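Local coordinates for 190aa long hypothetical protein (Pyrococcus horikoshii, PDB 2DDZ), which is of unknown function but forms a hexamer of DUF366 subunits, a family probably related to the class II aminoacyl-tRNA synthetase catalytic domains, at residues E[33-38]-E[74-79]; E[97-102]-E[162-167]; E[118-123]-E[150-155]. All coordinates share one frame; numbering follows the deposited sequence.

Contact 1 (E[33-38]-E[74-79]); sequences LGDSLV and ELFWHP
Asp35 meets Phe76 and Trp77 where two antiparallel neighbours in the mixed sheet run out together: strand 36-45 is just starting and strand 68-75 is just finishing. Ser36 and Glu74 form a hydrogen-bonded antiparallel pair, with Ser36 N to Glu74 O at 3.0 Å and a matching bond back from Glu74 N to Ser36 O. Beyond this pair the side chain of Asp35 takes over from the backbone. Its CG lies beside the backbone N, anti to the carbonyl carbon (chi1 -68°), which carries the carboxylate across to the turn that follows Leu75. There OD1 accepts the backbone N-H of Phe76 at 2.8 Å in a nearly straight bond (165°), doing the job of a main-chain carbonyl. The other oxygen, OD2, takes the indole NE1 of Trp77 at 2.9 Å, with a more bent approach. Both donors come in on the syn side, though well out of the carboxylate plane, and the indole is turned 64° against that plane. Held at both oxygens, the carboxylate has little freedom to rotate; a water also links OD2 to Phe76 O.

Phe76 is the centre of an inverse gamma turn closed by a weak bond from Trp77 N to Leu75 O, and this tight reversal lets the Phe76 N-H and the Trp77 indole N-H face the same aspartate. Leu75 packs in between: CD2 touches Asp35 CG at 3.7 Å, the two side chains crossing at about a right angle, while CD1 sits over one face of the indole. Trp77 also reaches Leu83 and Leu87 of helix 81-100 and Leu82 of a neighbouring subunit. The Glu74 carboxylate is bound by Ser131 OG and His24 N. At the edge of the Phe76 ring, CE1 comes to 3.4 Å from Gly34 O.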
loop_
_atom_site.group_PDB
_atom_site.type_symbol
_atom_site.label_atom_id
_atom_site.label_comp_id
_atom_site.label_asym_id
_atom_site.label_seq_id
_atom_site.Cartn_x
_atom_site.Cartn_y
_atom_site.Cartn_z
ATOM N N LEU E 33 3.326 0.919 23.999
ATOM C CA LEU E 33 2.790 1.445 22.747
ATOM C C LEU E 33 3.769 1.371 21.572
ATOM O O LEU E 33 4.970 1.551 21.744
ATOM C CB LEU E 33 2.375 2.895 22.965
ATOM C CG LEU E 33 1.627 3.624 21.854
ATOM C CD1 LEU E 33 0.214 3.097 21.753
ATOM C CD2 LEU E 33 1.614 5.114 22.165
ATOM N N GLY E 34 3.250 1.089 20.382
ATOM C CA GLY E 34 4.090 1.034 19.192
ATOM C C GLY E 34 4.933 -0.208 18.971
ATOM O O GLY E 34 4.687 -1.263 19.555
ATOM N N ASP E 35 5.933 -0.085 18.104
ATOM C CA ASP E 35 6.803 -1.212 17.807
ATOM C C ASP E 35 7.373 -1.784 19.093
ATOM O O ASP E 35 7.876 -1.037 19.939
ATOM C CB ASP E 35 7.934 -0.774 16.870
ATOM C CG ASP E 35 7.427 -0.415 15.480
ATOM O OD1 ASP E 35 6.207 -0.579 15.248
ATOM O OD2 ASP E 35 8.234 0.019 14.624
ATOM N N SER E 36 7.289 -3.108 19.250
ATOM C CA SER E 36 7.809 -3.733 20.457
ATOM C C SER E 36 8.202 -5.207 20.376
ATOM O O SER E 36 7.755 -5.968 19.510
ATOM C CB SER E 36 6.814 -3.567 21.608
ATOM O OG SER E 36 5.660 -4.362 21.408
ATOM N N LEU E 37 9.054 -5.590 21.322
ATOM C CA LEU E 37 9.524 -6.950 21.459
ATOM C C LEU E 37 9.344 -7.277 22.941
ATOM O O LEU E 37 9.832 -6.551 23.806
ATOM C CB LEU E 37 10.996 -7.053 21.049
ATOM C CG LEU E 37 11.688 -8.392 21.350
ATOM C CD1 LEU E 37 10.994 -9.557 20.637
ATOM C CD2 LEU E 37 13.130 -8.289 20.923
ATOM N N VAL E 38 8.602 -8.345 23.217
ATOM C CA VAL E 38 8.347 -8.796 24.580
ATOM C C VAL E 38 8.928 -10.198 24.708
ATOM O O VAL E 38 8.562 -11.102 23.965
ATOM C CB VAL E 38 6.838 -8.863 24.884
ATOM C CG1 VAL E 38 6.618 -9.342 26.324
ATOM C CG2 VAL E 38 6.203 -7.496 24.673
ATOM N N GLU E 74 5.926 -7.118 17.469
ATOM C CA GLU E 74 4.859 -6.411 16.774
ATOM C C GLU E 74 5.413 -5.128 16.168
ATOM O O GLU E 74 6.036 -4.315 16.839
ATOM C CB GLU E 74 3.676 -6.086 17.691
ATOM C CG GLU E 74 2.467 -5.538 16.909
ATOM C CD GLU E 74 1.146 -5.676 17.666
ATOM O OE1 GLU E 74 1.165 -5.665 18.911
ATOM O OE2 GLU E 74 0.080 -5.774 17.020
ATOM N N LEU E 75 5.196 -4.980 14.869
ATOM C CA LEU E 75 5.670 -3.821 14.138
ATOM C C LEU E 75 4.530 -3.188 13.356
ATOM O O LEU E 75 3.886 -3.824 12.514
ATOM C CB LEU E 75 6.797 -4.229 13.179
ATOM C CG LEU E 75 8.046 -4.818 13.837
ATOM C CD1 LEU E 75 9.079 -5.128 12.787
ATOM C CD2 LEU E 75 8.606 -3.825 14.848
ATOM N N PHE E 76 4.291 -1.920 13.636
ATOM C CA PHE E 76 3.241 -1.197 12.968
ATOM C C PHE E 76 3.769 -0.590 11.679
ATOM O O PHE E 76 3.934 0.621 11.544
ATOM C CB PHE E 76 2.676 -0.144 13.916
ATOM C CG PHE E 76 2.022 -0.740 15.128
ATOM C CD1 PHE E 76 2.784 -1.120 16.233
ATOM C CD2 PHE E 76 0.644 -0.975 15.143
ATOM C CE1 PHE E 76 2.177 -1.729 17.342
ATOM C CE2 PHE E 76 0.025 -1.581 16.249
ATOM C CZ PHE E 76 0.792 -1.959 17.347
ATOM N N TRP E 77 4.056 -1.476 10.742
ATOM C CA TRP E 77 4.561 -1.110 9.436
ATOM C C TRP E 77 3.460 -1.531 8.496
ATOM O O TRP E 77 2.380 -1.895 8.947
ATOM C CB TRP E 77 5.837 -1.900 9.140
ATOM C CG TRP E 77 6.932 -1.643 10.136
ATOM C CD1 TRP E 77 6.903 -0.762 11.185
ATOM C CD2 TRP E 77 8.239 -2.226 10.141
ATOM N NE1 TRP E 77 8.112 -0.757 11.835
ATOM C CE2 TRP E 77 8.950 -1.646 11.216
ATOM C CE3 TRP E 77 8.880 -3.181 9.340
ATOM C CZ2 TRP E 77 10.274 -1.989 11.507
ATOM C CZ3 TRP E 77 10.194 -3.521 9.631
ATOM C CH2 TRP E 77 10.876 -2.925 10.706
ATOM N N HIS E 78 3.717 -1.486 7.196
ATOM C CA HIS E 78 2.696 -1.909 6.251
ATOM C C HIS E 78 2.472 -3.397 6.525
ATOM O O HIS E 78 3.421 -4.178 6.503
ATOM C CB HIS E 78 3.169 -1.725 4.808
ATOM C CG HIS E 78 2.089 -1.949 3.794
ATOM N ND1 HIS E 78 2.347 -2.321 2.492
ATOM C CD2 HIS E 78 0.742 -1.843 3.893
ATOM C CE1 HIS E 78 1.206 -2.433 1.833
ATOM N NE2 HIS E 78 0.218 -2.147 2.661
ATOM N N PRO E 79 1.222 -3.809 6.804
ATOM C CA PRO E 79 0.954 -5.230 7.077
ATOM C C PRO E 79 1.111 -6.108 5.837
ATOM O O PRO E 79 0.148 -6.677 5.337
ATOM C CB PRO E 79 -0.485 -5.217 7.603
ATOM C CG PRO E 79 -0.617 -3.838 8.203
ATOM C CD PRO E 79 0.042 -2.994 7.132
HETATM O O HOH W 1 6.216 2.138 13.321
#

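Contact 2 (E[97-102]-E[162-167]); sequences ELLWNY and TEFMER. With GAI (guanidine), chain S.
Leu98 and Leu99, in the last turn of helix 81-100, face Arg167 and Phe164 near the start of helix 161-184. The backbones stay well apart, with Leu98 CA to Arg167 CA at 8.7 Å and Leu99 CA to Phe164 CA at 9.3 Å, so side chains make the whole contact. The Phe164 ring reaches into the gap, CG lying anti to the backbone N (chi1 -173°). Its CE1 touches Leu98 CD2 at 3.7 Å and Leu99 CD2 at nearly the same distance. Here two helices of the DUF366 domain are joined by an apolar patch, which Ile159 extends, and by a polar rim around Tyr102. The Phe164 edge is directed at the Tyr102 face in an offset edge-to-face pair, centroids 5.5 Å apart and planes at 67°.

At the far end of the phenol, Tyr102 OH donates a short bond of 2.5 Å to Glu163 OE1, on the syn side of the carboxylate. The other oxygen, OE2, receives both Arg167 NH1, at 2.6 Å, and Arg167 NE, a side-on salt bridge one helical turn along. This grip fixes the guanidinium so that one of its faces lies against the CZ-OH end of Tyr102, planes 29° apart, with Tyr102 CZ over the guanidinium centre at 3.4 Å from its plane. On the first helix, Trp100 offers one ring face to a bound guanidine, whose N1 lies 3.4 Å from CE3.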
loop_
_atom_site.group_PDB
_atom_site.type_symbol
_atom_site.label_atom_id
_atom_site.label_comp_id
_atom_site.label_asym_id
_atom_site.label_seq_id
_atom_site.Cartn_x
_atom_site.Cartn_y
_atom_site.Cartn_z
ATOM N N GLU E 97 23.514 -16.728 14.401
ATOM C CA GLU E 97 24.834 -16.109 14.512
ATOM C C GLU E 97 25.210 -15.981 15.992
ATOM O O GLU E 97 26.350 -16.207 16.381
ATOM C CB GLU E 97 24.806 -14.713 13.892
ATOM C CG GLU E 97 24.833 -14.671 12.376
ATOM C CD GLU E 97 24.324 -13.341 11.825
ATOM O OE1 GLU E 97 24.444 -12.318 12.534
ATOM O OE2 GLU E 97 23.814 -13.319 10.682
ATOM N N LEU E 98 24.227 -15.610 16.804
ATOM C CA LEU E 98 24.430 -15.428 18.230
ATOM C C LEU E 98 24.812 -16.709 18.976
ATOM O O LEU E 98 25.575 -16.669 19.938
ATOM C CB LEU E 98 23.166 -14.832 18.854
ATOM C CG LEU E 98 23.241 -14.609 20.366
ATOM C CD1 LEU E 98 24.403 -13.669 20.674
ATOM C CD2 LEU E 98 21.927 -14.033 20.886
ATOM N N LEU E 99 24.272 -17.842 18.546
ATOM C CA LEU E 99 24.579 -19.106 19.203
ATOM C C LEU E 99 26.033 -19.473 18.955
ATOM O O LEU E 99 26.642 -20.187 19.741
ATOM C CB LEU E 99 23.638 -20.207 18.708
ATOM C CG LEU E 99 22.197 -20.110 19.226
ATOM C CD1 LEU E 99 21.321 -21.122 18.527
ATOM C CD2 LEU E 99 22.186 -20.354 20.719
ATOM N N TRP E 100 26.588 -18.967 17.860
ATOM C CA TRP E 100 27.988 -19.218 17.544
ATOM C C TRP E 100 28.916 -18.586 18.581
ATOM O O TRP E 100 29.955 -19.153 18.901
ATOM C CB TRP E 100 28.331 -18.679 16.156
ATOM C CG TRP E 100 27.967 -19.626 15.071
ATOM C CD1 TRP E 100 26.815 -19.640 14.337
ATOM C CD2 TRP E 100 28.742 -20.743 14.622
ATOM N NE1 TRP E 100 26.823 -20.697 13.455
ATOM C CE2 TRP E 100 27.996 -21.391 13.608
ATOM C CE3 TRP E 100 29.995 -21.261 14.977
ATOM C CZ2 TRP E 100 28.467 -22.537 12.947
ATOM C CZ3 TRP E 100 30.460 -22.398 14.321
ATOM C CH2 TRP E 100 29.696 -23.021 13.316
ATOM N N ASN E 101 28.539 -17.419 19.101
ATOM C CA ASN E 101 29.355 -16.738 20.104
ATOM C C ASN E 101 29.226 -17.454 21.446
ATOM O O ASN E 101 29.804 -17.050 22.456
ATOM C CB ASN E 101 28.942 -15.262 20.220
ATOM C CG ASN E 101 29.181 -14.485 18.927
ATOM O OD1 ASN E 101 29.924 -14.928 18.049
ATOM N ND2 ASN E 101 28.553 -13.318 18.811
ATOM N N TYR E 102 28.446 -18.525 21.438
ATOM C CA TYR E 102 28.268 -19.343 22.622
ATOM C C TYR E 102 28.969 -20.670 22.344
ATOM O O TYR E 102 28.867 -21.620 23.122
ATOM C CB TYR E 102 26.793 -19.595 22.903
ATOM C CG TYR E 102 26.097 -18.474 23.633
ATOM C CD1 TYR E 102 25.685 -17.323 22.962
ATOM C CD2 TYR E 102 25.806 -18.587 24.997
ATOM C CE1 TYR E 102 24.990 -16.314 23.627
ATOM C CE2 TYR E 102 25.114 -17.586 25.677
ATOM C CZ TYR E 102 24.706 -16.454 24.985
ATOM O OH TYR E 102 24.004 -15.477 25.651
ATOM N N THR E 162 18.014 -17.277 31.235
ATOM C CA THR E 162 18.006 -15.878 31.664
ATOM C C THR E 162 19.026 -14.998 30.941
ATOM O O THR E 162 18.671 -13.966 30.372
ATOM C CB THR E 162 18.265 -15.753 33.187
ATOM O OG1 THR E 162 17.385 -16.630 33.901
ATOM C CG2 THR E 162 18.008 -14.332 33.656
ATOM N N GLU E 163 20.290 -15.396 30.960
ATOM C CA GLU E 163 21.320 -14.603 30.304
ATOM C C GLU E 163 21.117 -14.555 28.792
ATOM O O GLU E 163 21.344 -13.522 28.162
ATOM C CB GLU E 163 22.703 -15.169 30.634
ATOM C CG GLU E 163 23.871 -14.253 30.270
ATOM C CD GLU E 163 24.212 -14.270 28.787
ATOM O OE1 GLU E 163 24.214 -15.366 28.188
ATOM O OE2 GLU E 163 24.495 -13.191 28.227
ATOM N N PHE E 164 20.690 -15.670 28.205
ATOM C CA PHE E 164 20.471 -15.696 26.760
ATOM C C PHE E 164 19.338 -14.715 26.404
ATOM O O PHE E 164 19.468 -13.933 25.471
ATOM C CB PHE E 164 20.124 -17.116 26.278
ATOM C CG PHE E 164 20.052 -17.240 24.776
ATOM C CD1 PHE E 164 21.208 -17.214 24.000
ATOM C CD2 PHE E 164 18.819 -17.325 24.136
ATOM C CE1 PHE E 164 21.135 -17.259 22.606
ATOM C CE2 PHE E 164 18.734 -17.371 22.746
ATOM C CZ PHE E 164 19.896 -17.340 21.976
ATOM N N MET E 165 18.246 -14.778 27.165
ATOM C CA MET E 165 17.090 -13.905 26.979
ATOM C C MET E 165 17.547 -12.438 26.878
ATOM O O MET E 165 17.142 -11.699 25.979
ATOM C CB MET E 165 16.104 -14.058 28.158
ATOM C CG MET E 165 15.353 -15.406 28.219
ATOM S SD MET E 165 14.309 -15.700 29.622
ATOM C CE MET E 165 13.188 -14.568 29.353
ATOM N N GLU E 166 18.409 -12.034 27.805
ATOM C CA GLU E 166 18.938 -10.675 27.847
ATOM C C GLU E 166 19.786 -10.312 26.619
ATOM O O GLU E 166 19.578 -9.268 25.994
ATOM C CB GLU E 166 19.795 -10.493 29.110
ATOM C CG GLU E 166 20.174 -9.059 29.456
ATOM C CD GLU E 166 19.006 -8.278 30.023
ATOM O OE1 GLU E 166 18.124 -8.913 30.640
ATOM O OE2 GLU E 166 18.976 -7.036 29.867
ATOM N N ARG E 167 20.747 -11.170 26.278
ATOM C CA ARG E 167 21.636 -10.876 25.156
ATOM C C ARG E 167 20.993 -10.975 23.785
ATOM O O ARG E 167 21.287 -10.172 22.896
ATOM C CB ARG E 167 22.874 -11.781 25.189
ATOM C CG ARG E 167 24.002 -11.235 24.308
ATOM C CD ARG E 167 25.203 -12.159 24.251
ATOM N NE ARG E 167 25.411 -12.818 25.529
ATOM C CZ ARG E 167 26.439 -13.613 25.810
ATOM N NH1 ARG E 167 26.529 -14.175 27.014
ATOM N NH2 ARG E 167 27.379 -13.847 24.904
HETATM C C GAI S . 31.922 -20.222 12.039
HETATM N N1 GAI S . 30.912 -19.453 12.303
HETATM N N2 GAI S . 33.130 -19.982 12.568
HETATM N N3 GAI S . 31.752 -21.286 11.215
#

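Contact 3 (E[118-123]-E[150-155]); sequences RKLSIS and DAIGLE
Arg118 keeps CG beside its backbone N (chi1 -57°) and bends at chi3 (65°), which swings the guanidinium across Ile152, the side chains crossing at about a right angle; Ile152 in turn sends CG1 out anti to its own backbone N and leaves CG2 to face the strand. The two meet where strand 118-128, interrupted at Leu120, takes on the loop before helix 161-184 through a single bridge. The chains run in roughly the same direction, and Lys119 is bonded to the residues before and after Ala151, the pattern of a parallel bridge: Lys119 N gives to Asp150 O at 2.8 Å, and Lys119 O receives Ile152 N at 3.1 Å.

Arg118 reinforces the bridge from its side chain. NH2 reaches Ala151 O at 2.9 Å, tilted both from the guanidinium plane and from the carbonyl plane, and Ile152 CG1 sits over one guanidinium face, 3.8 Å from NH1. A salt bridge from NH1 to Glu156 fixes the same group from further along the loop. Lys119 turns its own end back along the strand, where NZ bonds to Ser121 O.

Leu120, itself buried, packs its CB on Ile152 CG2 at 3.8 Å, while Asn139 of strand 131-139 bonds to the backbones of Leu120 and Leu154 alike. Leu120 CD1 rests 3.3 Å from Ile152 O and 4.3 Å from Leu154 CD2.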
loop_
_atom_site.group_PDB
_atom_site.type_symbol
_atom_site.label_atom_id
_atom_site.label_comp_id
_atom_site.label_asym_id
_atom_site.label_seq_id
_atom_site.Cartn_x
_atom_site.Cartn_y
_atom_site.Cartn_z
ATOM N N ARG E 118 19.158 -31.579 15.113
ATOM C CA ARG E 118 18.006 -31.502 16.015
ATOM C C ARG E 118 17.397 -30.086 16.065
ATOM O O ARG E 118 18.124 -29.086 16.136
ATOM C CB ARG E 118 18.457 -31.956 17.404
ATOM C CG ARG E 118 19.049 -33.365 17.389
ATOM C CD ARG E 118 19.788 -33.693 18.673
ATOM N NE ARG E 118 18.889 -33.741 19.825
ATOM C CZ ARG E 118 19.297 -33.657 21.089
ATOM N NH1 ARG E 118 20.589 -33.525 21.361
ATOM N NH2 ARG E 118 18.414 -33.700 22.079
ATOM N N LYS E 119 16.067 -30.004 16.035
ATOM C CA LYS E 119 15.383 -28.709 16.036
ATOM C C LYS E 119 15.276 -28.049 17.403
ATOM O O LYS E 119 14.723 -28.614 18.345
ATOM C CB LYS E 119 13.980 -28.836 15.422
ATOM C CG LYS E 119 13.365 -27.492 15.001
ATOM C CD LYS E 119 12.138 -27.661 14.099
ATOM C CE LYS E 119 10.979 -28.338 14.831
ATOM N NZ LYS E 119 10.537 -27.568 16.032
ATOM N N LEU E 120 15.795 -26.828 17.486
ATOM C CA LEU E 120 15.790 -26.046 18.716
ATOM C C LEU E 120 14.607 -25.094 18.853
ATOM O O LEU E 120 14.159 -24.806 19.966
ATOM C CB LEU E 120 17.078 -25.215 18.784
ATOM C CG LEU E 120 17.227 -24.129 19.858
ATOM C CD1 LEU E 120 17.440 -24.779 21.228
ATOM C CD2 LEU E 120 18.424 -23.229 19.508
ATOM N N SER E 121 14.087 -24.631 17.718
ATOM C CA SER E 121 13.023 -23.625 17.721
ATOM C C SER E 121 11.723 -23.888 16.968
ATOM O O SER E 121 11.545 -24.905 16.314
ATOM C CB SER E 121 13.600 -22.326 17.159
ATOM O OG SER E 121 13.925 -22.501 15.780
ATOM N N ILE E 122 10.818 -22.926 17.105
ATOM C CA ILE E 122 9.539 -22.884 16.405
ATOM C C ILE E 122 9.340 -21.395 16.148
ATOM O O ILE E 122 9.842 -20.543 16.902
ATOM C CB ILE E 122 8.338 -23.431 17.213
ATOM C CG1 ILE E 122 8.107 -22.594 18.472
ATOM C CG2 ILE E 122 8.539 -24.932 17.481
ATOM C CD1 ILE E 122 6.750 -22.844 19.109
ATOM N N SER E 123 8.634 -21.068 15.076
ATOM C CA SER E 123 8.434 -19.670 14.743
ATOM C C SER E 123 7.317 -19.508 13.739
ATOM O O SER E 123 6.946 -20.448 13.044
ATOM C CB SER E 123 9.737 -19.091 14.157
ATOM O OG SER E 123 9.633 -17.701 13.885
ATOM N N ASP E 150 13.398 -34.797 16.289
ATOM C CA ASP E 150 14.412 -34.734 17.356
ATOM C C ASP E 150 14.627 -33.289 17.789
ATOM O O ASP E 150 15.156 -32.480 17.024
ATOM C CB ASP E 150 15.745 -35.302 16.866
ATOM C CG ASP E 150 15.695 -36.805 16.666
ATOM O OD1 ASP E 150 15.397 -37.523 17.641
ATOM O OD2 ASP E 150 15.971 -37.263 15.532
ATOM N N ALA E 151 14.246 -32.965 19.021
ATOM C CA ALA E 151 14.411 -31.603 19.533
ATOM C C ALA E 151 15.577 -31.458 20.498
ATOM O O ALA E 151 15.989 -32.417 21.152
ATOM C CB ALA E 151 13.125 -31.134 20.201
ATOM N N ILE E 152 16.089 -30.236 20.590
ATOM C CA ILE E 152 17.204 -29.937 21.467
ATOM C C ILE E 152 16.854 -28.639 22.206
ATOM O O ILE E 152 16.193 -27.763 21.642
ATOM C CB ILE E 152 18.513 -29.812 20.620
ATOM C CG1 ILE E 152 19.749 -29.823 21.518
ATOM C CG2 ILE E 152 18.492 -28.542 19.785
ATOM C CD1 ILE E 152 19.927 -28.550 22.276
ATOM N N GLY E 153 17.263 -28.541 23.473
ATOM C CA GLY E 153 16.975 -27.360 24.278
ATOM C C GLY E 153 18.214 -26.550 24.636
ATOM O O GLY E 153 19.338 -26.984 24.383
ATOM N N LEU E 154 18.022 -25.374 25.233
ATOM C CA LEU E 154 19.143 -24.517 25.601
ATOM C C LEU E 154 19.995 -25.128 26.712
ATOM O O LEU E 154 21.218 -24.987 26.719
ATOM C CB LEU E 154 18.638 -23.132 26.024
ATOM C CG LEU E 154 18.040 -22.228 24.939
ATOM C CD1 LEU E 154 17.452 -20.998 25.602
ATOM C CD2 LEU E 154 19.108 -21.835 23.925
ATOM N N GLU E 155 19.350 -25.809 27.652
ATOM C CA GLU E 155 20.075 -26.442 28.751
ATOM C C GLU E 155 21.121 -27.433 28.241
ATOM O O GLU E 155 22.295 -27.313 28.572
ATOM C CB GLU E 155 19.084 -27.132 29.694
ATOM C CG GLU E 155 18.481 -26.172 30.714
ATOM C CD GLU E 155 17.378 -26.804 31.520
ATOM O OE1 GLU E 155 17.388 -28.051 31.630
ATOM O OE2 GLU E 155 16.516 -26.057 32.043
#

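Each contact mixes buried and accessible residues, but they join different parts of one domain. Contacts 1 and 3 reach the same sheet on opposite sides of the chain's centre, about 26 Å apart between centres: contact 1 pairs strand ends and relies on a carboxylate, contact 3 bridges a loop to a strand and relies on a guanidinium. Contact 2 joins helices through side chains alone, pairing aromatic and aliphatic groups with a surface salt bridge. It touches contact 3, Leu99 CD1 lying 3.7 Å from Leu120 CD2 and Phe164 meeting Leu154, so their apolar sides merge. Contacts 1 and 2 also border the same neighbouring subunit, whereas contact 3 touches no other chain of the hexamer.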